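Local coordinates for oxalate biosynthetic component 1 (Burkholderia thailandensis, PDB 5IKY), which produces oxalate in a quorum sensing-dependent pathway, acting as a serine hydrolase that carries an additional lyase activity, at residues F5-A10 / D499-L504; A30-L35 / E41-A46; N118-L123 / R130-Q135; S366-A371 / D441-C446; T993-N996 / S1000-G1003. One frame throughout, in Å; residues are numbered along the deposited sequence.

Contact 1: F5-A10 / D499-L504; sequences FYITAA and DQVRWL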
# COMPACT_ATOMS: atom_id res chain seq x y z
N PHE A 5 5.17 -16.17 8.20
CA PHE A 5 6.10 -15.29 8.90
C PHE A 5 5.61 -13.86 8.80
O PHE A 5 4.90 -13.52 7.85
CB PHE A 5 7.51 -15.39 8.32
CG PHE A 5 8.21 -16.68 8.63
CD1 PHE A 5 8.70 -16.93 9.90
CD2 PHE A 5 8.43 -17.62 7.63
CE1 PHE A 5 9.36 -18.11 10.18
CE2 PHE A 5 9.10 -18.80 7.91
CZ PHE A 5 9.57 -19.04 9.18
N TYR A 6 5.98 -13.02 9.75
CA TYR A 6 5.82 -11.58 9.55
C TYR A 6 7.19 -10.97 9.30
O TYR A 6 8.17 -11.32 9.96
CB TYR A 6 5.10 -10.91 10.73
CG TYR A 6 5.86 -10.87 12.04
CD1 TYR A 6 6.74 -9.84 12.34
CD2 TYR A 6 5.64 -11.85 13.01
CE1 TYR A 6 7.41 -9.80 13.55
CE2 TYR A 6 6.31 -11.81 14.22
CZ TYR A 6 7.19 -10.79 14.48
OH TYR A 6 7.85 -10.76 15.69
N ILE A 7 7.27 -10.07 8.32
CA ILE A 7 8.54 -9.51 7.90
C ILE A 7 8.80 -8.14 8.51
O ILE A 7 7.97 -7.23 8.39
CB ILE A 7 8.64 -9.40 6.37
CG1 ILE A 7 8.54 -10.78 5.72
CG2 ILE A 7 9.94 -8.72 5.96
CD1 ILE A 7 8.58 -10.73 4.21
N THR A 8 9.95 -8.00 9.16
CA THR A 8 10.40 -6.72 9.66
C THR A 8 11.41 -6.13 8.69
O THR A 8 12.34 -6.81 8.26
CB THR A 8 11.04 -6.83 11.06
OG1 THR A 8 10.08 -7.36 11.99
CG2 THR A 8 11.51 -5.47 11.55
N ALA A 9 11.23 -4.86 8.34
CA ALA A 9 12.16 -4.17 7.46
C ALA A 9 12.96 -3.13 8.23
O ALA A 9 12.39 -2.30 8.95
CB ALA A 9 11.41 -3.52 6.31
N ALA A 10 14.28 -3.18 8.09
CA ALA A 10 15.18 -2.26 8.78
C ALA A 10 16.02 -1.47 7.78
O ALA A 10 17.15 -1.86 7.47
CB ALA A 10 16.07 -3.02 9.75
N ASP A 499 13.83 -4.07 -2.04
CA ASP A 499 14.46 -5.06 -2.91
C ASP A 499 14.64 -6.38 -2.16
O ASP A 499 14.34 -7.45 -2.68
CB ASP A 499 15.81 -4.54 -3.41
CG ASP A 499 16.28 -5.23 -4.67
OD1 ASP A 499 15.61 -6.20 -5.11
OD2 ASP A 499 17.33 -4.82 -5.21
N GLN A 500 15.12 -6.28 -0.92
CA GLN A 500 15.39 -7.46 -0.10
C GLN A 500 14.11 -8.10 0.44
O GLN A 500 14.03 -9.32 0.59
CB GLN A 500 16.32 -7.09 1.05
CG GLN A 500 17.74 -6.78 0.61
CD GLN A 500 18.52 -6.03 1.67
OE1 GLN A 500 17.94 -5.33 2.50
NE2 GLN A 500 19.84 -6.15 1.64
N VAL A 501 13.11 -7.27 0.74
CA VAL A 501 11.81 -7.78 1.18
C VAL A 501 11.17 -8.58 0.05
O VAL A 501 10.55 -9.62 0.28
CB VAL A 501 10.87 -6.65 1.63
CG1 VAL A 501 9.49 -7.19 1.95
CG2 VAL A 501 11.45 -5.93 2.84
N ARG A 502 11.32 -8.08 -1.17
CA ARG A 502 10.80 -8.76 -2.35
C ARG A 502 11.45 -10.12 -2.51
O ARG A 502 10.78 -11.12 -2.77
CB ARG A 502 11.03 -7.91 -3.60
CG ARG A 502 10.48 -8.55 -4.87
CD ARG A 502 10.77 -7.68 -6.09
NE ARG A 502 10.14 -8.22 -7.29
CZ ARG A 502 8.89 -7.96 -7.66
NH1 ARG A 502 8.13 -7.16 -6.92
NH2 ARG A 502 8.40 -8.49 -8.77
N TRP A 503 12.77 -10.16 -2.35
CA TRP A 503 13.52 -11.41 -2.42
C TRP A 503 13.05 -12.39 -1.35
O TRP A 503 12.84 -13.57 -1.64
CB TRP A 503 15.02 -11.14 -2.27
CG TRP A 503 15.81 -12.37 -1.99
CD1 TRP A 503 16.31 -13.26 -2.90
CD2 TRP A 503 16.21 -12.86 -0.70
NE1 TRP A 503 16.99 -14.27 -2.26
CE2 TRP A 503 16.94 -14.04 -0.91
CE3 TRP A 503 16.02 -12.40 0.61
CZ2 TRP A 503 17.48 -14.78 0.14
CZ3 TRP A 503 16.56 -13.14 1.65
CH2 TRP A 503 17.28 -14.31 1.41
N LEU A 504 12.88 -11.90 -0.13
CA LEU A 504 12.44 -12.74 0.98
C LEU A 504 11.03 -13.27 0.76
O LEU A 504 10.74 -14.43 1.03
CB LEU A 504 12.51 -11.96 2.30
CG LEU A 504 12.02 -12.69 3.55
CD1 LEU A 504 12.78 -13.99 3.75
CD2 LEU A 504 12.16 -11.81 4.78

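Contact 2: A30-L35 / E41-A46; sequences ALLELL and EATIKA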
# COMPACT_ATOMS: atom_id res chain seq x y z
N ALA A 30 48.59 13.69 -8.33
CA ALA A 30 48.88 15.07 -8.76
C ALA A 30 47.90 16.12 -8.23
O ALA A 30 48.32 17.21 -7.84
CB ALA A 30 48.93 15.13 -10.28
N LEU A 31 46.61 15.80 -8.22
CA LEU A 31 45.60 16.76 -7.81
C LEU A 31 45.77 17.16 -6.35
O LEU A 31 45.56 18.32 -5.98
CB LEU A 31 44.19 16.20 -8.04
CG LEU A 31 43.85 15.88 -9.50
CD1 LEU A 31 42.38 15.50 -9.64
CD2 LEU A 31 44.20 17.05 -10.43
N LEU A 32 46.16 16.20 -5.51
CA LEU A 32 46.39 16.45 -4.10
C LEU A 32 47.75 17.10 -3.86
O LEU A 32 47.86 18.05 -3.08
CB LEU A 32 46.28 15.16 -3.29
CG LEU A 32 44.89 14.53 -3.21
CD1 LEU A 32 44.93 13.24 -2.40
CD2 LEU A 32 43.90 15.51 -2.62
N GLU A 33 48.77 16.59 -4.54
CA GLU A 33 50.14 17.09 -4.41
C GLU A 33 50.24 18.55 -4.82
O GLU A 33 51.19 19.25 -4.47
CB GLU A 33 51.09 16.24 -5.25
CG GLU A 33 52.53 16.22 -4.76
CD GLU A 33 53.37 15.18 -5.49
OE1 GLU A 33 52.86 14.58 -6.46
OE2 GLU A 33 54.53 14.97 -5.09
N LEU A 34 49.24 19.00 -5.56
CA LEU A 34 49.15 20.37 -6.06
C LEU A 34 48.77 21.35 -4.95
O LEU A 34 48.99 22.56 -5.07
CB LEU A 34 48.14 20.42 -7.20
CG LEU A 34 47.78 21.71 -7.92
CD1 LEU A 34 47.55 21.42 -9.39
CD2 LEU A 34 46.53 22.32 -7.30
N LEU A 35 48.20 20.83 -3.87
CA LEU A 35 47.81 21.65 -2.72
C LEU A 35 49.01 22.07 -1.88
O LEU A 35 50.07 21.45 -1.97
CB LEU A 35 46.81 20.89 -1.84
CG LEU A 35 45.36 20.82 -2.33
CD1 LEU A 35 44.54 19.90 -1.42
CD2 LEU A 35 44.76 22.21 -2.38
N GLU A 41 47.65 17.87 3.75
CA GLU A 41 47.63 16.95 4.88
C GLU A 41 46.22 16.81 5.46
O GLU A 41 45.78 15.71 5.78
CB GLU A 41 48.60 17.43 5.97
N ALA A 42 45.53 17.94 5.58
CA ALA A 42 44.17 17.95 6.11
C ALA A 42 43.21 17.21 5.19
O ALA A 42 42.38 16.41 5.64
CB ALA A 42 43.70 19.38 6.33
N THR A 43 43.32 17.48 3.89
CA THR A 43 42.47 16.84 2.89
C THR A 43 42.65 15.33 2.87
O THR A 43 41.67 14.58 2.90
CB THR A 43 42.75 17.40 1.48
OG1 THR A 43 42.33 18.77 1.41
CG2 THR A 43 41.99 16.60 0.42
N ILE A 44 43.90 14.88 2.84
CA ILE A 44 44.20 13.46 2.77
C ILE A 44 43.72 12.70 4.00
O ILE A 44 43.11 11.64 3.88
CB ILE A 44 45.72 13.21 2.58
CG1 ILE A 44 46.15 13.64 1.17
CG2 ILE A 44 46.05 11.74 2.78
CD1 ILE A 44 47.60 13.34 0.86
N LYS A 45 43.97 13.25 5.18
CA LYS A 45 43.57 12.58 6.42
C LYS A 45 42.05 12.57 6.56
O LYS A 45 41.48 11.68 7.20
CB LYS A 45 44.22 13.23 7.64
CG LYS A 45 43.60 14.56 8.07
CD LYS A 45 44.09 14.96 9.46
CE LYS A 45 43.73 13.90 10.49
NZ LYS A 45 44.17 14.27 11.86
N ALA A 46 41.38 13.56 5.96
CA ALA A 46 39.93 13.61 5.97
C ALA A 46 39.36 12.56 5.02
O ALA A 46 38.36 11.91 5.31
CB ALA A 46 39.43 14.99 5.60

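Contact 3: N118-L123 / R130-Q135; sequences NTLERL and RQIVLQ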
# COMPACT_ATOMS: atom_id res chain seq x y z
N ASN A 118 27.71 -11.55 -21.35
CA ASN A 118 28.65 -12.42 -22.05
C ASN A 118 30.10 -12.04 -21.75
O ASN A 118 30.96 -12.92 -21.63
CB ASN A 118 28.40 -12.37 -23.56
CG ASN A 118 27.20 -13.20 -23.97
OD1 ASN A 118 26.97 -14.29 -23.44
ND2 ASN A 118 26.42 -12.69 -24.92
N THR A 119 30.37 -10.75 -21.63
CA THR A 119 31.71 -10.27 -21.32
C THR A 119 32.15 -10.73 -19.93
O THR A 119 33.28 -11.19 -19.75
CB THR A 119 31.79 -8.73 -21.39
OG1 THR A 119 31.49 -8.29 -22.72
CG2 THR A 119 33.19 -8.25 -21.01
N LEU A 120 31.26 -10.61 -18.96
CA LEU A 120 31.55 -11.01 -17.59
C LEU A 120 31.72 -12.52 -17.47
O LEU A 120 32.61 -12.99 -16.76
CB LEU A 120 30.45 -10.53 -16.64
CG LEU A 120 30.36 -9.02 -16.42
CD1 LEU A 120 29.09 -8.66 -15.66
CD2 LEU A 120 31.60 -8.53 -15.69
N GLU A 121 30.88 -13.27 -18.17
CA GLU A 121 30.90 -14.73 -18.09
C GLU A 121 32.17 -15.31 -18.71
O GLU A 121 32.49 -16.48 -18.50
CB GLU A 121 29.66 -15.32 -18.76
CG GLU A 121 28.48 -15.50 -17.81
CD GLU A 121 27.25 -16.05 -18.51
OE1 GLU A 121 27.05 -15.74 -19.70
OE2 GLU A 121 26.49 -16.80 -17.86
N ARG A 122 32.88 -14.49 -19.48
CA ARG A 122 34.16 -14.90 -20.06
C ARG A 122 35.19 -15.16 -18.97
O ARG A 122 36.07 -16.01 -19.12
CB ARG A 122 34.68 -13.84 -21.02
CG ARG A 122 34.06 -13.88 -22.40
CD ARG A 122 34.87 -13.02 -23.37
NE ARG A 122 34.50 -13.26 -24.76
CZ ARG A 122 35.21 -12.85 -25.80
NH1 ARG A 122 36.33 -12.17 -25.60
NH2 ARG A 122 34.80 -13.11 -27.03
N LEU A 123 35.08 -14.42 -17.87
CA LEU A 123 35.99 -14.60 -16.74
C LEU A 123 35.79 -15.97 -16.10
O LEU A 123 34.65 -16.41 -15.91
CB LEU A 123 35.79 -13.49 -15.71
CG LEU A 123 36.21 -12.08 -16.15
CD1 LEU A 123 35.73 -11.04 -15.16
CD2 LEU A 123 37.72 -12.01 -16.32
N ARG A 130 31.92 -11.61 -8.99
CA ARG A 130 31.11 -11.05 -7.91
C ARG A 130 31.65 -9.71 -7.44
O ARG A 130 30.90 -8.74 -7.32
CB ARG A 130 31.05 -12.01 -6.73
CG ARG A 130 30.35 -13.32 -7.02
CD ARG A 130 29.99 -14.01 -5.72
NE ARG A 130 29.23 -15.23 -5.95
CZ ARG A 130 29.71 -16.46 -5.78
NH1 ARG A 130 30.97 -16.62 -5.37
NH2 ARG A 130 28.95 -17.51 -6.01
N GLN A 131 32.95 -9.66 -7.16
CA GLN A 131 33.58 -8.46 -6.66
C GLN A 131 33.47 -7.31 -7.66
O GLN A 131 33.34 -6.15 -7.28
CB GLN A 131 35.05 -8.73 -6.31
CG GLN A 131 35.22 -9.82 -5.26
CD GLN A 131 36.68 -10.14 -4.99
OE1 GLN A 131 37.56 -9.32 -5.23
NE2 GLN A 131 36.94 -11.34 -4.49
N ILE A 132 33.52 -7.66 -8.94
CA ILE A 132 33.33 -6.67 -10.00
C ILE A 132 31.89 -6.17 -9.99
O ILE A 132 31.65 -4.96 -9.96
CB ILE A 132 33.66 -7.26 -11.39
CG1 ILE A 132 35.16 -7.53 -11.51
CG2 ILE A 132 33.19 -6.33 -12.50
CD1 ILE A 132 35.56 -8.17 -12.82
N VAL A 133 30.94 -7.10 -10.01
CA VAL A 133 29.52 -6.76 -9.95
C VAL A 133 29.20 -5.96 -8.69
O VAL A 133 28.46 -4.98 -8.75
CB VAL A 133 28.64 -8.02 -10.01
CG1 VAL A 133 27.18 -7.66 -9.75
CG2 VAL A 133 28.79 -8.72 -11.35
N LEU A 134 29.76 -6.38 -7.56
CA LEU A 134 29.52 -5.69 -6.30
C LEU A 134 30.15 -4.30 -6.28
O LEU A 134 29.57 -3.37 -5.71
CB LEU A 134 30.03 -6.52 -5.12
CG LEU A 134 29.17 -7.72 -4.74
CD1 LEU A 134 29.70 -8.39 -3.48
CD2 LEU A 134 27.72 -7.31 -4.56
N GLN A 135 31.32 -4.16 -6.89
CA GLN A 135 31.98 -2.86 -6.93
C GLN A 135 31.24 -1.86 -7.81
O GLN A 135 31.03 -0.72 -7.42
CB GLN A 135 33.43 -2.99 -7.41
CG GLN A 135 34.45 -3.00 -6.29
CD GLN A 135 34.52 -1.68 -5.54
OE1 GLN A 135 34.00 -0.66 -5.99
NE2 GLN A 135 35.18 -1.69 -4.39

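Contact 4: S366-A371 / D441-C446; sequences SPLVKA and DNFPSC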
# COMPACT_ATOMS: atom_id res chain seq x y z
N SER A 366 9.34 -10.75 34.87
CA SER A 366 8.09 -10.15 35.32
C SER A 366 7.88 -8.72 34.77
O SER A 366 6.80 -8.42 34.27
CB SER A 366 8.02 -10.16 36.85
OG SER A 366 6.94 -9.37 37.32
N PRO A 367 8.89 -7.83 34.87
CA PRO A 367 8.67 -6.49 34.30
C PRO A 367 8.35 -6.48 32.80
O PRO A 367 7.62 -5.59 32.34
CB PRO A 367 10.00 -5.78 34.55
CG PRO A 367 10.55 -6.45 35.76
CD PRO A 367 10.17 -7.89 35.61
N LEU A 368 8.87 -7.45 32.05
CA LEU A 368 8.64 -7.51 30.61
C LEU A 368 7.23 -8.01 30.28
O LEU A 368 6.61 -7.54 29.33
CB LEU A 368 9.68 -8.39 29.94
CG LEU A 368 11.06 -7.75 29.80
CD1 LEU A 368 12.05 -8.71 29.15
CD2 LEU A 368 10.95 -6.45 29.01
N VAL A 369 6.74 -8.97 31.06
CA VAL A 369 5.37 -9.44 30.90
C VAL A 369 4.41 -8.29 31.20
O VAL A 369 3.48 -8.04 30.44
CB VAL A 369 5.07 -10.64 31.82
CG1 VAL A 369 3.57 -10.88 31.91
CG2 VAL A 369 5.79 -11.88 31.33
N LYS A 370 4.68 -7.59 32.30
CA LYS A 370 3.88 -6.43 32.69
C LYS A 370 3.89 -5.34 31.62
O LYS A 370 2.96 -4.54 31.53
CB LYS A 370 4.40 -5.86 34.02
CG LYS A 370 3.58 -4.71 34.58
CD LYS A 370 4.28 -4.05 35.76
CE LYS A 370 3.51 -2.82 36.23
NZ LYS A 370 4.23 -2.10 37.32
N ALA A 371 4.94 -5.32 30.80
CA ALA A 371 5.08 -4.32 29.75
C ALA A 371 4.15 -4.61 28.57
O ALA A 371 4.04 -3.80 27.65
CB ALA A 371 6.52 -4.24 29.27
N ASP A 441 10.06 -21.05 27.07
CA ASP A 441 9.77 -21.70 28.35
C ASP A 441 9.47 -20.69 29.46
O ASP A 441 8.70 -20.98 30.38
CB ASP A 441 10.93 -22.60 28.77
CG ASP A 441 11.05 -23.84 27.89
OD1 ASP A 441 10.15 -24.06 27.06
OD2 ASP A 441 12.05 -24.58 28.04
N ASN A 442 10.07 -19.51 29.37
CA ASN A 442 9.88 -18.49 30.39
C ASN A 442 8.88 -17.41 29.97
O ASN A 442 8.52 -16.55 30.77
CB ASN A 442 11.22 -17.84 30.75
CG ASN A 442 12.13 -18.78 31.51
OD1 ASN A 442 12.14 -18.80 32.74
ND2 ASN A 442 12.90 -19.58 30.77
N PHE A 443 8.43 -17.46 28.73
CA PHE A 443 7.43 -16.52 28.24
C PHE A 443 6.34 -17.25 27.47
O PHE A 443 6.48 -17.49 26.27
CB PHE A 443 8.08 -15.44 27.36
CG PHE A 443 8.99 -14.52 28.12
CD1 PHE A 443 8.48 -13.47 28.86
CD2 PHE A 443 10.37 -14.69 28.08
CE1 PHE A 443 9.32 -12.61 29.55
CE2 PHE A 443 11.21 -13.84 28.77
CZ PHE A 443 10.68 -12.80 29.51
N PRO A 444 5.25 -17.62 28.17
CA PRO A 444 4.13 -18.37 27.59
C PRO A 444 3.52 -17.68 26.38
O PRO A 444 3.04 -18.35 25.47
CB PRO A 444 3.13 -18.45 28.75
CG PRO A 444 3.56 -17.41 29.73
CD PRO A 444 5.05 -17.33 29.60
N SER A 445 3.55 -16.35 26.36
CA SER A 445 3.08 -15.60 25.21
C SER A 445 4.20 -14.70 24.67
O SER A 445 4.47 -13.64 25.23
CB SER A 445 1.85 -14.76 25.57
OG SER A 445 1.33 -14.10 24.43
N CYS A 446 4.84 -15.13 23.59
CA CYS A 446 5.92 -14.35 23.01
C CYS A 446 6.12 -14.61 21.52
O CYS A 446 5.81 -15.68 21.01
CB CYS A 446 7.23 -14.62 23.75
SG CYS A 446 7.99 -16.21 23.35

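Contact 5: T993-N996 / S1000-G1003; sequences TAFN and SLAG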
# COMPACT_ATOMS: atom_id res chain seq x y z
N THR A 993 -14.94 -5.71 -10.49
CA THR A 993 -14.84 -4.76 -9.39
C THR A 993 -13.39 -4.37 -9.13
O THR A 993 -12.50 -5.22 -9.10
CB THR A 993 -15.47 -5.32 -8.09
OG1 THR A 993 -16.84 -5.65 -8.33
CG2 THR A 993 -15.39 -4.30 -6.97
N ALA A 994 -13.16 -3.07 -8.96
CA ALA A 994 -11.81 -2.54 -8.79
C ALA A 994 -11.38 -2.50 -7.32
O ALA A 994 -12.20 -2.33 -6.42
CB ALA A 994 -11.72 -1.15 -9.40
N PHE A 995 -10.08 -2.65 -7.10
CA PHE A 995 -9.52 -2.64 -5.75
C PHE A 995 -9.67 -1.29 -5.07
O PHE A 995 -9.91 -1.22 -3.86
CB PHE A 995 -8.04 -3.04 -5.79
CG PHE A 995 -7.31 -2.80 -4.50
CD1 PHE A 995 -7.55 -3.60 -3.39
CD2 PHE A 995 -6.38 -1.78 -4.39
CE1 PHE A 995 -6.88 -3.38 -2.20
CE2 PHE A 995 -5.70 -1.55 -3.21
CZ PHE A 995 -5.95 -2.36 -2.11
N ASN A 996 -9.54 -0.22 -5.84
CA ASN A 996 -9.65 1.13 -5.28
C ASN A 996 -11.10 1.61 -5.24
O ASN A 996 -11.37 2.75 -4.87
CB ASN A 996 -8.80 2.11 -6.08
CG ASN A 996 -9.07 2.04 -7.57
OD1 ASN A 996 -9.26 0.95 -8.12
ND2 ASN A 996 -9.10 3.19 -8.22
N SER A 1000 -17.50 -0.04 -3.21
CA SER A 1000 -17.81 -1.43 -3.52
C SER A 1000 -17.12 -2.37 -2.55
O SER A 1000 -17.69 -3.40 -2.17
CB SER A 1000 -17.40 -1.76 -4.96
OG SER A 1000 -18.21 -1.07 -5.90
N LEU A 1001 -15.90 -2.03 -2.16
CA LEU A 1001 -15.16 -2.83 -1.19
C LEU A 1001 -15.87 -2.86 0.15
O LEU A 1001 -16.04 -3.93 0.75
CB LEU A 1001 -13.74 -2.31 -1.02
CG LEU A 1001 -12.64 -3.06 -1.77
CD1 LEU A 1001 -11.28 -2.55 -1.36
CD2 LEU A 1001 -12.75 -4.55 -1.52
N ALA A 1002 -16.28 -1.69 0.63
CA ALA A 1002 -16.96 -1.58 1.91
C ALA A 1002 -18.28 -2.34 1.92
O ALA A 1002 -18.78 -2.74 2.97
CB ALA A 1002 -17.20 -0.11 2.25
N GLY A 1003 -18.85 -2.54 0.74
CA GLY A 1003 -20.13 -3.22 0.62
C GLY A 1003 -20.01 -4.71 0.37
O GLY A 1003 -21.02 -5.41 0.28

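Contact 1: F5-A10 / D499-L504
Beside Leu-504, the residue that reaches Ile-7, Gln-500 is gripped at two points: its NE2 donates to the carbonyl oxygens of Ala-479 and Asn-481, and its own O accepts the bond from Leu-504 N at 2.9 Å. The NE2 bonds tie the helix to Ala-479 and Asn-481, and the bond from Leu-504 N is an ordinary helix bond, whereas the contact itself is apolar. Ile-7 and Leu-504 meet tip to tip, with CD1 of Ile-7 lying 3.8 Å from CD2 of Leu-504. The second torsion of Ile-7 (chi2 178°) extends CD1 away from its backbone, and the first torsion of Leu-504 (chi1 178°) places CG anti to the backbone N, so that CD2 reaches the strand. The same Leu-504 methyl also rests against Ile-7 CG1 and CG2, so it sits on the flank of the isoleucine as well as its end. The strand-helix pairing follows TIM-barrel architecture: strand 4-9 lies in the curled parallel sheet between 471-474 and 223-226, and helix 497-510 packs on it nearly antiparallel, the short axes 161° apart and 9.7 Å at closest approach. Ile-7 points toward the helix while Thr-8 points away, the alternation expected of a barrel strand with one face under the helical layer. One turn before Leu-504, Val-501 splits its branches, CG1 coming within 4.3 Å of Ile-7 CD1 and CG2 within 4.2 Å of Ala-9 CB. Strand 471-474 adds Ile-472 against Leu-504 and Val-474 against Val-501.

Contact 2: A30-L35 / E41-A46
Leu-32 meets Thr-43 and Ile-44 through branched aliphatic groups, and no flat side chain of either segment takes part; from outside, His-191 of strand 190-192 touches both Leu-32 and Ile-44. The fork of Leu-32 divides the work: CD2 lies 3.8 Å from CG2 of Thr-43, and CD1 lies 3.8 Å from CG1 of Ile-44. Both pairs cross obliquely. In Thr-43 the first torsion (chi1 -67°) sets CG2 anti to the backbone N and swings OG1 to the nitrogen's side, which separates its greasy and polar branches. OG1 hydrogen-bonds to the backbone O of Arg-39, one helical turn earlier, and still has CD1 of Leu-35 at 3.8 Å, the two side chains standing at about a right angle. The segments belong to a compact pair of helices, 29-33 and 37-49, in the N-terminal family region, joined by a short connection that folds the second back against the first. The chemistry is therefore mainly apolar: the helices meet through aliphatic contacts, and Thr-43 bonds within its own helix, so its hydroxyl can lie beside Leu-35 CD1 with a partner already in place.

Contact 3: N118-L123 / R130-Q135
Leu-120 presents a forked bump to two consecutive side chains of the facing helix. Its CD2 branch lies 4.2 Å from CG2 of Ile-132 and its CD1 branch 4.3 Å from CG2 of Val-133, so the fork addresses the shallow dip between these neighbours. Ile-132 answers with a longer projection. Its CG2 serves Leu-120, while CD1, stretched out by a fully anti second torsion (chi2 177°), meets CD1 of Leu-123 tip to tip at 3.7 Å. The isoleucine thus fits against the gap between Leu-120 and Leu-123, three residues apart, sliding past the first in the opposite direction and running head-on into the second. Leu-149 of strand 149-150 touches both Leu-120 and Val-133, and Asp-171 and Asn-172 of helix 162-172 border Leu-123. The arrangement is one of two successive helices of the N-terminal family region packed obliquely: a short connection leads from helix 117-121 to helix 126-138, which packs against it. Because every touching group is a methyl-bearing aliphatic and all four residues are buried, the association rests on exclusion of water and complementary shape; polar ends such as those of Arg-130 and Gln-131 find their partners elsewhere, at Gly-489 O and Arg-167.

Contact 4: S366-A371 / D441-C446
Apolar contacts come first, and all of them centre on Phe-443, which reaches Val-369 and Leu-368. The CG2 methyl of Val-369 sits at the edge of the ring, near its plane, equally close to CD1 and CE1 of Phe-443 at 4.0 Å. Val-369 has CG1 anti to the backbone N (chi1 165°), which leaves CG2 on the nitrogen's side, facing the ring, and the two side chains slide past one another in opposite directions. Leu-368 contributes its CB, 4.3 Å from Phe-443 CE1 and oblique to the ring. A further aromatic contact lies beyond: Phe-377 of strand 375-380 meets the Phe-443 ring with planes at about 55°, and Val-375 of the same strand touches it too. Polar links involve main-chain atoms, one of them met by the side chain of Gln-365. Lys-370 N bonds to Ser-366 O at 3.0 Å within the helix, Asn-442 O accepts from Gln-365 NE2, and Ser-445 pairs with Val-375. Phe-443 is the first residue after helix 418-442 to leave helical geometry, and Cys-446 opens strand 446-451. The contact therefore lies where barrel helices give way to strands, at the N-terminal ends of strands 375-380 and 446-451, the end of a TIM-type barrel away from its usual active site. The chemistry implies a junction filled by one ring: hydrophobic burial supplies the side-chain contacts, while Asn-442 and Ser-445 on either side of Phe-443 bond to Gln-365 and Val-375.

Contact 5: T993-N996 / S1000-G1003
Thr-993 has its CG2 methyl anti to the backbone N and OG1 beside that nitrogen (chi1 -58°), which turns the methyl toward the helix and brings it 3.8 Å from CB of Ser-1000. In Ser-1000 a similar torsion (chi1 -68°) swings OG clear of this meeting, so carbon faces carbon and each hydroxyl finds a partner elsewhere: Thr-993 OG1 bonds with Ser-976 N and with Asp-991 OD1, and Ser-1000 OG with Asp-997 OD2. The other half of the contact pairs Phe-995 with Leu-1001. CD1 of Leu-1001 lies 4.4 Å from CD1 of Phe-995, meeting the ring obliquely. Phe-995 sends its CB away from the helix, yet the ring stays within touch of the leucine, which is thus packed against the aromatic side chain of the loop. The same leucine methyl, CD1, is modelled 3.1 Å from Phe-995 O, a spacing short for a carbon-oxygen pair and doubtful in detail. Within the alpha/beta-hydrolase part of the protein, the segment 993-996 follows strand 988-992 of the mixed sheet and turns directly into helix 998-1002, which folds back on it. Phe-995 pairs by backbone with Val-1056 just past strand 1049-1054, Ile-1011 touches its side chain, and the helix end binds Arg-710 and Tyr-715, the latter opening helix 715-734, which begins in the cap domain.

In the fold
Contacts 1 and 4 belong to the same curled parallel sheet and its helices, with centres 27 Å and nearest atoms about 7 Å apart. In contact 1 the side chain of Ala-9 is about 12 Å from the magnesium ion held by His-227 and Glu-477, and Ala-10 touches Glu-477 itself. Contacts 2 and 3 are both helical pairs of the N-terminal family region, but stand apart there, their centres 33 Å from each other; contact 3 comes within about 10 Å of contact 1 at the nearest atoms. Contact 5 lies in the hydrolase part, 28 Å from contact 1 and 63 Å from contact 2, centre to centre.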